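Putative L-alanine-DL-glutamate epimerase (PDB 3GO2) probably acts as a magnesium-dependent racemase or epimerase of the mandelate racemase/muconate lactonizing enzyme family. Local coordinates at residues Thr344-Leu349 and Pro360-Gly365. Residues are numbered along the deposited sequence; the frame is centred on the assembly and turned at random.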
loop_
_atom_site.group_PDB
_atom_site.type_symbol
_atom_site.label_atom_id
_atom_site.label_comp_id
_atom_site.label_asym_id
_atom_site.label_seq_id
_atom_site.Cartn_x
_atom_site.Cartn_y
_atom_site.Cartn_z
ATOM N N THR A 344 19.501 -33.129 -7.485
ATOM C CA THR A 344 19.959 -34.076 -8.504
ATOM C C THR A 344 19.191 -35.382 -8.337
ATOM O O THR A 344 18.761 -35.700 -7.235
ATOM C CB THR A 344 21.494 -34.302 -8.428
ATOM O OG1 THR A 344 21.955 -34.860 -9.650
ATOM C CG2 THR A 344 21.868 -35.219 -7.262
ATOM N N ASP A 345 19.025 -36.121 -9.422
ATOM C CA ASP A 345 18.433 -37.469 -9.348
ATOM C C ASP A 345 19.579 -38.443 -9.227
ATOM O O ASP A 345 20.511 -38.455 -10.049
ATOM C CB ASP A 345 17.598 -37.771 -10.598
ATOM C CG ASP A 345 16.274 -37.023 -10.616
ATOM O OD1 ASP A 345 15.718 -36.729 -9.532
ATOM O OD2 ASP A 345 15.749 -36.765 -11.723
ATOM N N ILE A 346 19.532 -39.269 -8.195
ATOM C CA ILE A 346 20.569 -40.270 -7.987
ATOM C C ILE A 346 20.180 -41.590 -8.681
ATOM O O ILE A 346 21.063 -42.389 -9.038
ATOM C CB ILE A 346 20.867 -40.417 -6.469
ATOM C CG1 ILE A 346 21.569 -39.159 -5.929
ATOM C CG2 ILE A 346 21.712 -41.643 -6.182
ATOM C CD1 ILE A 346 22.860 -38.758 -6.659
ATOM N N ASP A 347 18.880 -41.805 -8.879
ATOM C CA ASP A 347 18.375 -42.915 -9.700
ATOM C C ASP A 347 18.637 -42.593 -11.173
ATOM O O ASP A 347 18.136 -41.585 -11.698
ATOM C CB ASP A 347 16.889 -43.160 -9.467
ATOM C CG ASP A 347 16.562 -43.523 -8.021
ATOM O OD1 ASP A 347 16.944 -44.640 -7.594
ATOM O OD2 ASP A 347 15.929 -42.679 -7.326
ATOM N N ARG A 348 19.429 -43.452 -11.831
ATOM C CA ARG A 348 19.798 -43.229 -13.228
ATOM C C ARG A 348 19.367 -44.390 -14.101
ATOM O O ARG A 348 19.289 -45.546 -13.660
ATOM C CB ARG A 348 21.304 -43.019 -13.413
ATOM C CG ARG A 348 21.995 -41.992 -12.509
ATOM C CD ARG A 348 21.287 -40.653 -12.456
ATOM N NE ARG A 348 21.199 -39.990 -13.747
ATOM C CZ ARG A 348 20.789 -38.725 -13.898
ATOM N NH1 ARG A 348 20.720 -38.169 -15.089
ATOM N NH2 ARG A 348 20.446 -38.003 -12.838
ATOM N N LEU A 349 19.100 -44.069 -15.351
ATOM C CA LEU A 349 18.845 -45.075 -16.371
ATOM C C LEU A 349 20.055 -45.988 -16.570
ATOM O O LEU A 349 21.209 -45.579 -16.453
ATOM C CB LEU A 349 18.553 -44.407 -17.707
ATOM C CG LEU A 349 17.370 -43.448 -17.770
ATOM C CD1 LEU A 349 17.362 -42.706 -19.101
ATOM C CD2 LEU A 349 16.052 -44.155 -17.556
ATOM N N PRO A 360 28.708 -37.259 -13.568
ATOM C CA PRO A 360 28.937 -36.525 -12.339
ATOM C C PRO A 360 29.463 -37.416 -11.230
ATOM O O PRO A 360 29.097 -38.590 -11.151
ATOM C CB PRO A 360 27.550 -36.002 -11.937
ATOM C CG PRO A 360 26.621 -36.546 -12.881
ATOM C CD PRO A 360 27.296 -37.274 -13.971
ATOM N N GLU A 361 30.316 -36.833 -10.394
ATOM C CA GLU A 361 30.935 -37.533 -9.282
ATOM C C GLU A 361 30.445 -36.953 -7.969
ATOM O O GLU A 361 30.520 -35.751 -7.762
ATOM C CB GLU A 361 32.455 -37.433 -9.370
ATOM C CG GLU A 361 33.045 -38.143 -10.600
ATOM C CD GLU A 361 34.573 -37.995 -10.738
ATOM O OE1 GLU A 361 35.212 -37.340 -9.878
ATOM O OE2 GLU A 361 35.127 -38.537 -11.721
ATOM N N TYR A 362 29.943 -37.824 -7.092
ATOM C CA TYR A 362 29.498 -37.413 -5.760
ATOM C C TYR A 362 30.423 -38.022 -4.707
ATOM O O TYR A 362 30.909 -39.140 -4.885
ATOM C CB TYR A 362 28.067 -37.864 -5.493
ATOM C CG TYR A 362 27.111 -37.355 -6.545
ATOM C CD1 TYR A 362 26.578 -36.067 -6.455
ATOM C CD2 TYR A 362 26.737 -38.144 -7.605
ATOM C CE1 TYR A 362 25.721 -35.583 -7.430
ATOM C CE2 TYR A 362 25.871 -37.671 -8.596
ATOM C CZ TYR A 362 25.351 -36.382 -8.489
ATOM O OH TYR A 362 24.516 -35.903 -9.476
ATOM N N GLN A 363 30.658 -37.270 -3.661
ATOM C CA GLN A 363 31.420 -37.736 -2.503
ATOM C C GLN A 363 30.840 -37.115 -1.249
ATOM O O GLN A 363 30.673 -35.901 -1.182
ATOM C CB GLN A 363 32.890 -37.346 -2.672
ATOM C CG GLN A 363 33.822 -37.792 -1.534
ATOM C CD GLN A 363 35.249 -37.255 -1.719
ATOM O OE1 GLN A 363 35.721 -37.068 -2.852
ATOM N NE2 GLN A 363 35.924 -36.973 -0.607
ATOM N N ASN A 364 30.484 -37.962 -0.271
ATOM C CA ASN A 364 29.962 -37.509 1.019
ATOM C C ASN A 364 28.806 -36.529 0.856
ATOM O O ASN A 364 28.767 -35.489 1.508
ATOM C CB ASN A 364 31.069 -36.854 1.847
ATOM C CG ASN A 364 30.658 -36.585 3.309
ATOM O OD1 ASN A 364 29.764 -37.235 3.848
ATOM N ND2 ASN A 364 31.325 -35.622 3.951
ATOM N N GLY A 365 27.905 -36.849 -0.061
ATOM C CA GLY A 365 26.707 -36.078 -0.263
ATOM C C GLY A 365 26.880 -34.802 -1.047
ATOM O O GLY A 365 25.974 -33.961 -1.035
HETATM O O HOH W 1 23.184 -37.745 -10.997
#
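Tyr362 reaches across from the short strand 362-363 to Thr344, at the end of strand 342-344, and to Ile346 in the loop that follows. Within this chain the two strands are the outermost of a four-stranded mixed sheet, and both segments belong to the enolase C-terminal domain-like region. The backbones stay well apart, with the CA atoms of Ile346 and Tyr362 separated by 9.6 Å, so the long phenol ring is what spans the gap. Its tight end is at the hydroxyl: Tyr362 OH lies 2.8 Å from Thr344 OG1 in a hydrogen bond that either group could donate. Thr344 turns OG1 anti to its own N (chi1 -162°), which sets CG2 beside the phenol as well, 3.5 Å from Tyr362 OH. A threonine suits this buried spot because its two branches offer a polar partner for the hydroxyl and a methyl for the ring carbons, while Thr326 of helix 323-335 touches both Thr344 and Tyr362.

The looser side belongs to Ile346, which, like Tyr362, is partly exposed. Only its tip, CD1, meets the ring, lying over one face 4.0 Å from the centroid of Tyr362 in a CH-pi contact displaced toward CE2. Beta-branched isoleucine has few rotamers; with CG1 anti to the carbonyl carbon (chi1 -70°), its ethyl branch carries CD1 to that face.

A water extends the polar end, sitting 2.7 Å from Tyr362 OH and donating a hydrogen bond to Asp345 O; the Asp345 carboxylate bonds the ligand-binding His125. That same Asp345 O also accepts Arg348 NH2 at 2.8 Å, the oxygen lying almost exactly in the guanidinium plane.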